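Local coordinates for protein cytosolic IMP-GMP specific 5'-nucleotidase (Legionella pneumophila subsp. pneumophila, PDB 4OHF) that probably hydrolyses purine nucleoside 5'-monophosphates such as IMP and GMP as a magnesium-dependent cytosolic 5'-nucleotidase of the HAD clan, at residues F7-I12 with C428-K433; I11-K16 with M443-A448; E193-F198 with D436-S441. All coordinates share one frame; numbering follows the deposited sequence.

Contact 1 (F7-I12 with C428-K433); sequences FVNRII and CIYMEK. With PO4 (phosphate ion), chain I.
Phe-7 and Tyr-430 form an antiparallel hydrogen-bonded pair that joins the N-terminal strand 7-8 to strand 429-431 at the border of the main mixed sheet. Two backbone bonds make the pair: Phe-7 N to Tyr-430 O at 2.9 Å and Tyr-430 N to Phe-7 O at 3.0 Å. Beyond Val-8 the strand pairing gives way to a turn, where Cys-428 O accepts from two successive amides, Asn-9 N at 2.7 Å and Arg-10 N at 3.1 Å. The Arg-10 bond uses a lone pair in the carbonyl plane, whereas Asn-9 N is tilted 30° from that plane.

Aromatic and amide groups meet on the face bearing Phe-7 and Tyr-430. Phe-7 CB sits over the Tyr-430 ring, 3.8 Å from its centroid, a CH-pi contact; the two rings themselves meet obliquely. At the edge of the tyrosine ring lies the Asn-9 amide, whose ND2 bonds to Ala-427 O.

Aliphatic contacts gather on the Val-8 and Ile-429 side, where Val-8 CG1 and Ile-429 CG2 touch. Ile-12 reaches the same isoleucine methyl with its CG2; with CG1 anti to the backbone N (chi1 -172°) and the chain extended beyond it, CD1 meets Cys-428 SG.

A phosphate ion, probably from the crystallisation liquor, lies at the edge of the Arg-10 guanidinium. Arg-10 NE reaches O3 at 3.2 Å and NH2 reaches O2 at 3.0 Å; Lys-313, Arg-319 and Thr-320 of the same chain, and Tyr-113 of the second subunit, also bond to it. The doubly used carbonyl probably steadies the turn through Asn-9 and Arg-10, and the two-pronged grip fits an anion pocket at the subunit boundary.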
loop_
_atom_site.group_PDB
_atom_site.type_symbol
_atom_site.label_atom_id
_atom_site.label_comp_id
_atom_site.label_asym_id
_atom_site.label_seq_id
_atom_site.Cartn_x
_atom_site.Cartn_y
_atom_site.Cartn_z
ATOM N N PHE B 7 30.661 -10.551 -17.292
ATOM C CA PHE B 7 29.681 -9.813 -18.062
ATOM C C PHE B 7 29.340 -8.525 -17.356
ATOM O O PHE B 7 29.141 -8.517 -16.146
ATOM C CB PHE B 7 28.471 -10.702 -18.259
ATOM C CG PHE B 7 28.846 -12.055 -18.767
ATOM C CD1 PHE B 7 29.423 -12.200 -20.026
ATOM C CD2 PHE B 7 28.720 -13.176 -17.953
ATOM C CE1 PHE B 7 29.876 -13.445 -20.463
ATOM C CE2 PHE B 7 29.168 -14.423 -18.379
ATOM C CZ PHE B 7 29.749 -14.562 -19.635
ATOM N N VAL B 8 29.288 -7.437 -18.124
ATOM C CA VAL B 8 29.043 -6.112 -17.571
ATOM C C VAL B 8 27.711 -5.486 -17.963
ATOM O O VAL B 8 27.404 -5.349 -19.144
ATOM C CB VAL B 8 30.189 -5.143 -17.981
ATOM C CG1 VAL B 8 30.110 -3.869 -17.178
ATOM C CG2 VAL B 8 31.542 -5.832 -17.807
ATOM N N ASN B 9 26.924 -5.112 -16.958
ATOM C CA ASN B 9 25.638 -4.463 -17.192
ATOM C C ASN B 9 25.768 -2.950 -17.025
ATOM O O ASN B 9 25.074 -2.181 -17.678
ATOM C CB ASN B 9 24.569 -4.976 -16.218
ATOM C CG ASN B 9 24.212 -6.435 -16.457
ATOM O OD1 ASN B 9 24.117 -6.879 -17.604
ATOM N ND2 ASN B 9 24.000 -7.187 -15.374
ATOM N N ARG B 10 26.664 -2.536 -16.140
ATOM C CA ARG B 10 26.886 -1.123 -15.856
ATOM C C ARG B 10 28.331 -0.907 -15.461
ATOM O O ARG B 10 28.960 -1.785 -14.876
ATOM C CB ARG B 10 26.030 -0.655 -14.689
ATOM C CG ARG B 10 24.609 -0.332 -14.999
ATOM C CD ARG B 10 23.929 0.175 -13.730
ATOM N NE ARG B 10 23.756 -0.886 -12.745
ATOM C CZ ARG B 10 23.012 -1.968 -12.962
ATOM N NH1 ARG B 10 22.383 -2.114 -14.131
ATOM N NH2 ARG B 10 22.899 -2.900 -12.019
ATOM N N ILE B 11 28.837 0.281 -15.767
ATOM C CA ILE B 11 30.202 0.642 -15.433
ATOM C C ILE B 11 30.502 0.489 -13.944
ATOM O O ILE B 11 29.679 0.823 -13.105
ATOM C CB ILE B 11 30.484 2.126 -15.788
ATOM C CG1 ILE B 11 30.457 2.323 -17.302
ATOM C CG2 ILE B 11 31.834 2.570 -15.205
ATOM C CD1 ILE B 11 30.477 3.788 -17.712
ATOM N N ILE B 12 31.679 -0.049 -13.647
ATOM C CA ILE B 12 32.181 -0.146 -12.284
ATOM C C ILE B 12 33.706 -0.088 -12.393
ATOM O O ILE B 12 34.333 -0.923 -13.054
ATOM C CB ILE B 12 31.745 -1.423 -11.516
ATOM C CG1 ILE B 12 32.175 -1.263 -10.054
ATOM C CG2 ILE B 12 32.375 -2.689 -12.115
ATOM C CD1 ILE B 12 31.886 -2.436 -9.186
ATOM N N CYS B 428 25.849 -5.136 -11.341
ATOM C CA CYS B 428 26.536 -4.257 -12.274
ATOM C C CYS B 428 27.363 -5.184 -13.159
ATOM O O CYS B 428 27.583 -4.907 -14.331
ATOM C CB CYS B 428 27.400 -3.226 -11.527
ATOM S SG CYS B 428 28.586 -3.859 -10.330
ATOM N N ILE B 429 27.791 -6.307 -12.586
ATOM C CA ILE B 429 28.545 -7.325 -13.323
ATOM C C ILE B 429 28.196 -8.682 -12.733
ATOM O O ILE B 429 27.793 -8.783 -11.565
ATOM C CB ILE B 429 30.093 -7.142 -13.223
ATOM C CG1 ILE B 429 30.568 -7.430 -11.803
ATOM C CG2 ILE B 429 30.479 -5.745 -13.627
ATOM C CD1 ILE B 429 32.043 -7.489 -11.660
ATOM N N TYR B 430 28.321 -9.720 -13.552
ATOM C CA TYR B 430 28.046 -11.072 -13.110
ATOM C C TYR B 430 28.945 -12.054 -13.852
ATOM O O TYR B 430 29.423 -11.777 -14.940
ATOM C CB TYR B 430 26.572 -11.421 -13.288
ATOM C CG TYR B 430 26.042 -11.326 -14.693
ATOM C CD1 TYR B 430 25.711 -10.096 -15.242
ATOM C CD2 TYR B 430 25.838 -12.479 -15.467
ATOM C CE1 TYR B 430 25.189 -10.000 -16.522
ATOM C CE2 TYR B 430 25.314 -12.399 -16.742
ATOM C CZ TYR B 430 24.992 -11.153 -17.264
ATOM O OH TYR B 430 24.486 -11.043 -18.538
ATOM N N MET B 431 29.203 -13.196 -13.230
ATOM C CA MET B 431 30.081 -14.198 -13.803
ATOM C C MET B 431 29.614 -15.554 -13.299
ATOM O O MET B 431 28.826 -15.629 -12.367
ATOM C CB MET B 431 31.523 -13.930 -13.356
ATOM C CG MET B 431 31.744 -13.759 -11.818
ATOM S SD MET B 431 31.454 -12.085 -11.076
ATOM C CE MET B 431 31.756 -11.123 -12.410
ATOM N N GLU B 432 30.079 -16.631 -13.912
ATOM C CA GLU B 432 29.659 -17.937 -13.449
ATOM C C GLU B 432 30.199 -18.230 -12.054
ATOM O O GLU B 432 29.534 -18.897 -11.266
ATOM C CB GLU B 432 30.113 -19.017 -14.416
ATOM C CG GLU B 432 30.046 -20.408 -13.825
ATOM C CD GLU B 432 30.769 -21.427 -14.677
ATOM O OE1 GLU B 432 31.775 -21.047 -15.320
ATOM O OE2 GLU B 432 30.345 -22.602 -14.692
ATOM N N LYS B 433 31.402 -17.751 -11.746
ATOM C CA LYS B 433 31.984 -17.974 -10.424
ATOM C C LYS B 433 33.000 -16.899 -10.040
ATOM O O LYS B 433 33.619 -16.267 -10.889
ATOM C CB LYS B 433 32.634 -19.370 -10.345
ATOM C CG LYS B 433 33.759 -19.610 -11.342
ATOM C CD LYS B 433 34.369 -20.983 -11.154
ATOM C CE LYS B 433 35.465 -21.226 -12.168
ATOM N NZ LYS B 433 34.911 -20.964 -13.521
HETATM P P PO4 I . 25.167 -1.342 -9.038
HETATM O O1 PO4 I . 26.318 -1.780 -8.210
HETATM O O2 PO4 I . 24.416 -2.530 -9.512
HETATM O O3 PO4 I . 25.664 -0.574 -10.206
HETATM O O4 PO4 I . 24.268 -0.481 -8.234
#

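Contact 2 (I11-K16 with M443-A448); sequences IINMRK and MTYFRA
Ile-11 sets its CG2 against the hydroxyl end of Tyr-445, 3.5 Å from CZ, with that methyl anti to the backbone N. Its other branch (chi1 -67°) runs beside Arg-447, in the same direction, and ends with CD1 near NH1. The Tyr-445 ring, swung out by chi1 -170°, also crosses Asn-13 at about a right angle, CD1 lying 3.4 Å from OD1.

The opposite face of this two-stranded antiparallel sheet carries Ile-12 and Phe-446 side by side. Ile-12 CG2 lies at the edge of the phenylalanine ring, 3.6 Å from CD2. Met-14 CG, beside its backbone N, comes to 3.7 Å from Phe-446 CE2; the bends farther out turn the end of the chain away. Arg-15 is folded as well, its CD reaching Met-443 SD and one guanidinium face resting over Met-443 CB.

The backbone bonds Ile-12 N to Phe-446 O and Phe-446 N to Ile-12 O join the strands, and Met-14 N adds a third to Thr-444 O at 3.1 Å. Outside the pair, Tyr-445 O accepts from Lys-351 of the second subunit. The chemistry thus divides by face: between these segments mainly apolar around Phe-446, mixed around Tyr-445, with the backbone pairing holding the chain's N- and C-terminal regions together.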
loop_
_atom_site.group_PDB
_atom_site.type_symbol
_atom_site.label_atom_id
_atom_site.label_comp_id
_atom_site.label_asym_id
_atom_site.label_seq_id
_atom_site.Cartn_x
_atom_site.Cartn_y
_atom_site.Cartn_z
ATOM N N ILE B 11 28.837 0.281 -15.767
ATOM C CA ILE B 11 30.202 0.642 -15.433
ATOM C C ILE B 11 30.502 0.489 -13.944
ATOM O O ILE B 11 29.679 0.823 -13.105
ATOM C CB ILE B 11 30.484 2.126 -15.788
ATOM C CG1 ILE B 11 30.457 2.323 -17.302
ATOM C CG2 ILE B 11 31.834 2.570 -15.205
ATOM C CD1 ILE B 11 30.477 3.788 -17.712
ATOM N N ILE B 12 31.679 -0.049 -13.647
ATOM C CA ILE B 12 32.181 -0.146 -12.284
ATOM C C ILE B 12 33.706 -0.088 -12.393
ATOM O O ILE B 12 34.333 -0.923 -13.054
ATOM C CB ILE B 12 31.745 -1.423 -11.516
ATOM C CG1 ILE B 12 32.175 -1.263 -10.054
ATOM C CG2 ILE B 12 32.375 -2.689 -12.115
ATOM C CD1 ILE B 12 31.886 -2.436 -9.186
ATOM N N ASN B 13 34.286 0.940 -11.777
ATOM C CA ASN B 13 35.728 1.163 -11.786
ATOM C C ASN B 13 36.331 0.440 -10.582
ATOM O O ASN B 13 36.349 0.978 -9.488
ATOM C CB ASN B 13 35.976 2.674 -11.707
ATOM C CG ASN B 13 37.432 3.048 -11.845
ATOM O OD1 ASN B 13 38.281 2.216 -12.172
ATOM N ND2 ASN B 13 37.728 4.321 -11.606
ATOM N N MET B 14 36.815 -0.782 -10.773
ATOM C CA MET B 14 37.374 -1.532 -9.648
ATOM C C MET B 14 38.478 -0.780 -8.912
ATOM O O MET B 14 38.717 -1.023 -7.728
ATOM C CB MET B 14 37.903 -2.896 -10.099
ATOM C CG MET B 14 36.829 -3.925 -10.417
ATOM S SD MET B 14 35.618 -4.208 -9.099
ATOM C CE MET B 14 36.483 -5.392 -8.078
ATOM N N ARG B 15 39.145 0.129 -9.615
ATOM C CA ARG B 15 40.221 0.926 -9.036
ATOM C C ARG B 15 39.706 1.728 -7.850
ATOM O O ARG B 15 40.408 1.891 -6.852
ATOM C CB ARG B 15 40.794 1.877 -10.096
ATOM C CG ARG B 15 41.783 2.922 -9.571
ATOM C CD ARG B 15 43.230 2.592 -9.925
ATOM N NE ARG B 15 43.425 2.443 -11.366
ATOM C CZ ARG B 15 44.603 2.193 -11.934
ATOM N NH1 ARG B 15 45.689 2.072 -11.180
ATOM N NH2 ARG B 15 44.693 2.045 -13.253
ATOM N N LYS B 16 38.471 2.213 -7.960
ATOM C CA LYS B 16 37.865 3.019 -6.906
ATOM C C LYS B 16 37.116 2.218 -5.850
ATOM O O LYS B 16 36.442 2.787 -4.992
ATOM C CB LYS B 16 36.933 4.075 -7.516
ATOM C CG LYS B 16 37.648 5.138 -8.353
ATOM C CD LYS B 16 36.683 6.260 -8.768
ATOM C CE LYS B 16 37.368 7.357 -9.607
ATOM N NZ LYS B 16 38.494 8.047 -8.885
ATOM N N MET B 443 42.135 -3.596 -10.903
ATOM C CA MET B 443 42.090 -2.180 -11.306
ATOM C C MET B 443 41.175 -2.005 -12.526
ATOM O O MET B 443 40.898 -0.880 -12.962
ATOM C CB MET B 443 43.500 -1.663 -11.666
ATOM C CG MET B 443 44.553 -1.705 -10.538
ATOM S SD MET B 443 44.133 -0.744 -9.056
ATOM C CE MET B 443 45.220 -1.495 -7.789
ATOM N N THR B 444 40.726 -3.138 -13.070
ATOM C CA THR B 444 39.854 -3.210 -14.239
ATOM C C THR B 444 38.687 -2.221 -14.262
ATOM O O THR B 444 37.948 -2.098 -13.292
ATOM C CB THR B 444 39.246 -4.616 -14.365
ATOM O OG1 THR B 444 40.294 -5.597 -14.393
ATOM C CG2 THR B 444 38.421 -4.726 -15.621
ATOM N N TYR B 445 38.521 -1.515 -15.375
ATOM C CA TYR B 445 37.396 -0.591 -15.504
ATOM C C TYR B 445 36.388 -1.341 -16.385
ATOM O O TYR B 445 36.607 -1.496 -17.593
ATOM C CB TYR B 445 37.820 0.706 -16.197
ATOM C CG TYR B 445 36.783 1.821 -16.173
ATOM C CD1 TYR B 445 36.868 2.856 -15.243
ATOM C CD2 TYR B 445 35.733 1.856 -17.099
ATOM C CE1 TYR B 445 35.944 3.908 -15.232
ATOM C CE2 TYR B 445 34.797 2.899 -17.095
ATOM C CZ TYR B 445 34.912 3.927 -16.154
ATOM O OH TYR B 445 34.002 4.970 -16.128
ATOM N N PHE B 446 35.306 -1.818 -15.776
ATOM C CA PHE B 446 34.274 -2.558 -16.484
ATOM C C PHE B 446 33.242 -1.665 -17.173
ATOM O O PHE B 446 32.618 -0.809 -16.535
ATOM C CB PHE B 446 33.544 -3.491 -15.512
ATOM C CG PHE B 446 34.363 -4.669 -15.051
ATOM C CD1 PHE B 446 34.713 -5.687 -15.934
ATOM C CD2 PHE B 446 34.762 -4.779 -13.727
ATOM C CE1 PHE B 446 35.444 -6.794 -15.498
ATOM C CE2 PHE B 446 35.492 -5.887 -13.288
ATOM C CZ PHE B 446 35.831 -6.888 -14.175
ATOM N N ARG B 447 33.066 -1.870 -18.475
ATOM C CA ARG B 447 32.083 -1.123 -19.265
ATOM C C ARG B 447 31.147 -2.110 -19.955
ATOM O O ARG B 447 31.507 -3.265 -20.210
ATOM C CB ARG B 447 32.755 -0.266 -20.345
ATOM C CG ARG B 447 33.484 0.964 -19.852
ATOM C CD ARG B 447 34.307 1.586 -20.982
ATOM N NE ARG B 447 35.054 2.755 -20.532
ATOM C CZ ARG B 447 34.480 3.889 -20.152
ATOM N NH1 ARG B 447 33.160 3.995 -20.182
ATOM N NH2 ARG B 447 35.219 4.900 -19.711
ATOM N N ALA B 448 29.946 -1.650 -20.273
ATOM C CA ALA B 448 28.986 -2.501 -20.946
ATOM C C ALA B 448 28.964 -2.201 -22.433
ATOM O O ALA B 448 29.124 -1.051 -22.846
ATOM C CB ALA B 448 27.622 -2.279 -20.366
#

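Contact 3 (E193-F198 with D436-S441); sequences EGLKHF and DLLEHS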
loop_
_atom_site.group_PDB
_atom_site.type_symbol
_atom_site.label_atom_id
_atom_site.label_comp_id
_atom_site.label_asym_id
_atom_site.label_seq_id
_atom_site.Cartn_x
_atom_site.Cartn_y
_atom_site.Cartn_z
ATOM N N GLU B 193 44.240 -17.994 -4.764
ATOM C CA GLU B 193 45.213 -17.191 -5.493
ATOM C C GLU B 193 44.584 -15.842 -5.822
ATOM O O GLU B 193 45.223 -14.792 -5.692
ATOM C CB GLU B 193 45.648 -17.880 -6.791
ATOM C CG GLU B 193 46.325 -19.237 -6.617
ATOM C CD GLU B 193 47.275 -19.293 -5.408
ATOM O OE1 GLU B 193 48.081 -18.342 -5.220
ATOM O OE2 GLU B 193 47.215 -20.299 -4.649
ATOM N N GLY B 194 43.321 -15.883 -6.236
ATOM C CA GLY B 194 42.599 -14.676 -6.591
ATOM C C GLY B 194 42.497 -13.675 -5.465
ATOM O O GLY B 194 42.741 -12.483 -5.657
ATOM N N LEU B 195 42.123 -14.149 -4.285
ATOM C CA LEU B 195 42.024 -13.269 -3.146
ATOM C C LEU B 195 43.390 -12.646 -2.889
ATOM O O LEU B 195 43.513 -11.425 -2.750
ATOM C CB LEU B 195 41.547 -14.047 -1.921
ATOM C CG LEU B 195 40.088 -14.491 -2.035
ATOM C CD1 LEU B 195 39.723 -15.411 -0.887
ATOM C CD2 LEU B 195 39.200 -13.267 -2.047
ATOM N N LYS B 196 44.420 -13.482 -2.839
ATOM C CA LYS B 196 45.762 -12.985 -2.607
ATOM C C LYS B 196 46.071 -11.920 -3.643
ATOM O O LYS B 196 46.553 -10.839 -3.320
ATOM C CB LYS B 196 46.773 -14.117 -2.697
ATOM C CG LYS B 196 46.863 -14.962 -1.444
ATOM C CD LYS B 196 48.116 -15.801 -1.504
ATOM C CE LYS B 196 48.273 -16.719 -0.309
ATOM N NZ LYS B 196 49.578 -17.450 -0.354
ATOM N N HIS B 197 45.774 -12.223 -4.894
ATOM C CA HIS B 197 46.007 -11.262 -5.946
ATOM C C HIS B 197 45.427 -9.911 -5.526
ATOM O O HIS B 197 46.154 -8.935 -5.365
ATOM C CB HIS B 197 45.333 -11.721 -7.232
ATOM C CG HIS B 197 45.729 -10.925 -8.437
ATOM N ND1 HIS B 197 44.896 -10.753 -9.523
ATOM C CD2 HIS B 197 46.878 -10.267 -8.732
ATOM C CE1 HIS B 197 45.514 -10.021 -10.435
ATOM N NE2 HIS B 197 46.718 -9.714 -9.980
ATOM N N PHE B 198 44.111 -9.864 -5.342
ATOM C CA PHE B 198 43.432 -8.629 -4.950
ATOM C C PHE B 198 43.996 -7.951 -3.707
ATOM O O PHE B 198 44.159 -6.733 -3.686
ATOM C CB PHE B 198 41.932 -8.877 -4.746
ATOM C CG PHE B 198 41.114 -8.744 -6.000
ATOM C CD1 PHE B 198 39.989 -7.927 -6.024
ATOM C CD2 PHE B 198 41.464 -9.425 -7.158
ATOM C CE1 PHE B 198 39.226 -7.789 -7.184
ATOM C CE2 PHE B 198 40.703 -9.292 -8.321
ATOM C CZ PHE B 198 39.586 -8.470 -8.329
ATOM N N ASP B 436 36.329 -16.096 -11.561
ATOM C CA ASP B 436 36.255 -15.465 -12.875
ATOM C C ASP B 436 36.618 -13.998 -12.634
ATOM O O ASP B 436 37.480 -13.429 -13.298
ATOM C CB ASP B 436 34.844 -15.586 -13.473
ATOM C CG ASP B 436 34.518 -17.007 -13.939
ATOM O OD1 ASP B 436 33.318 -17.296 -14.198
ATOM O OD2 ASP B 436 35.458 -17.836 -14.047
ATOM N N LEU B 437 35.972 -13.387 -11.656
ATOM C CA LEU B 437 36.276 -12.005 -11.343
ATOM C C LEU B 437 37.693 -11.847 -10.785
ATOM O O LEU B 437 38.460 -11.011 -11.265
ATOM C CB LEU B 437 35.265 -11.446 -10.340
ATOM C CG LEU B 437 35.592 -10.049 -9.807
ATOM C CD1 LEU B 437 35.625 -9.062 -10.961
ATOM C CD2 LEU B 437 34.561 -9.638 -8.774
ATOM N N LEU B 438 38.052 -12.653 -9.788
ATOM C CA LEU B 438 39.365 -12.515 -9.162
ATOM C C LEU B 438 40.545 -12.762 -10.087
ATOM O O LEU B 438 41.687 -12.506 -9.720
ATOM C CB LEU B 438 39.464 -13.422 -7.935
ATOM C CG LEU B 438 38.408 -13.193 -6.851
ATOM C CD1 LEU B 438 38.586 -14.221 -5.751
ATOM C CD2 LEU B 438 38.525 -11.792 -6.296
ATOM N N GLU B 439 40.267 -13.243 -11.290
ATOM C CA GLU B 439 41.315 -13.527 -12.263
ATOM C C GLU B 439 41.581 -12.274 -13.109
ATOM O O GLU B 439 42.516 -12.220 -13.900
ATOM C CB GLU B 439 40.865 -14.671 -13.169
ATOM C CG GLU B 439 41.966 -15.624 -13.538
ATOM C CD GLU B 439 42.336 -16.525 -12.381
ATOM O OE1 GLU B 439 41.628 -17.534 -12.164
ATOM O OE2 GLU B 439 43.325 -16.217 -11.681
ATOM N N HIS B 440 40.711 -11.285 -12.960
ATOM C CA HIS B 440 40.845 -10.018 -13.663
ATOM C C HIS B 440 41.720 -9.094 -12.835
ATOM O O HIS B 440 42.045 -9.376 -11.681
ATOM C CB HIS B 440 39.480 -9.366 -13.859
ATOM C CG HIS B 440 38.663 -10.002 -14.935
ATOM N ND1 HIS B 440 38.208 -11.299 -14.857
ATOM C CD2 HIS B 440 38.237 -9.525 -16.129
ATOM C CE1 HIS B 440 37.537 -11.595 -15.957
ATOM N NE2 HIS B 440 37.540 -10.536 -16.747
ATOM N N SER B 441 42.088 -7.976 -13.433
ATOM C CA SER B 441 42.919 -6.989 -12.759
ATOM C C SER B 441 42.118 -6.259 -11.691
ATOM O O SER B 441 41.045 -5.732 -11.964
ATOM C CB SER B 441 43.434 -5.977 -13.777
ATOM O OG SER B 441 44.055 -4.887 -13.127
#
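Leu-438, with CG beside its backbone N (chi1 -58°), spreads its two methyls over helix 189-200: CD1 goes to Leu-195 and CD2 to Phe-198. The phenylalanine, at chi1 -87°, presents its ring face to that second methyl. His-197 takes the other course, CG anti to the backbone N (chi1 -169°), which carries its imidazole toward the turn after Leu-438.

The central contact is CH-pi. Leu-438 CD2 stands over the centre of the Phe-198 ring, 3.8 Å from the centroid, and the side chains cross at about a right angle. Phe-198 CE2 also reaches the backbone, 3.6 Å from Leu-438 CA. On the other branch, CD1 lies 3.9 Å from Leu-195 CD2.

Gly-194, with no side chain, lets the two backbones come close: its CA is 3.6 Å from Leu-438 CB. At the polar margin the carbonyls of Leu-438 and His-440 lie near the plane of the His-197 ring, at its edge, but too far for bonding, Leu-438 O being 3.7 Å from ND1. The turn is tied within its own segment by His-440 ND1, which donates to Asp-436 O at 2.7 Å.

Toward the main sheet, Leu-195 packs on Leu-22 and Phe-198 on Ile-20, both of strand 19-22, while Leu-437 rests on strand 429-431. Helix 189-200 and the short helix 434-438 therefore pack against each other over the main HAD-like sheet, and Val-359 and Tyr-358 of the second subunit adjoin the following turn.

How the contacts relate
Contact 3 is the most buried, an almost wholly apolar join between a helix and a short, weakly bonded helix with the turn after it, whereas contacts 1 and 2 are partly buried strand pairings carried by backbone hydrogen bonds. Contacts 1 and 2 share Ile-11 and Ile-12: the same N-terminal stretch pairs first with strand 429-431 of the main sheet, then with strand 445-446 in a small separate sheet. Three successive pieces of 428-448 supply one side of each contact. Their apolar sides merge, with Leu-437 touching both Ile-429 and Phe-446, and Met-14 reaching Phe-198. Polar chemistry gathers toward the second subunit: the phosphate site beside contact 1, and bonds to that subunit beside contacts 2 and 3.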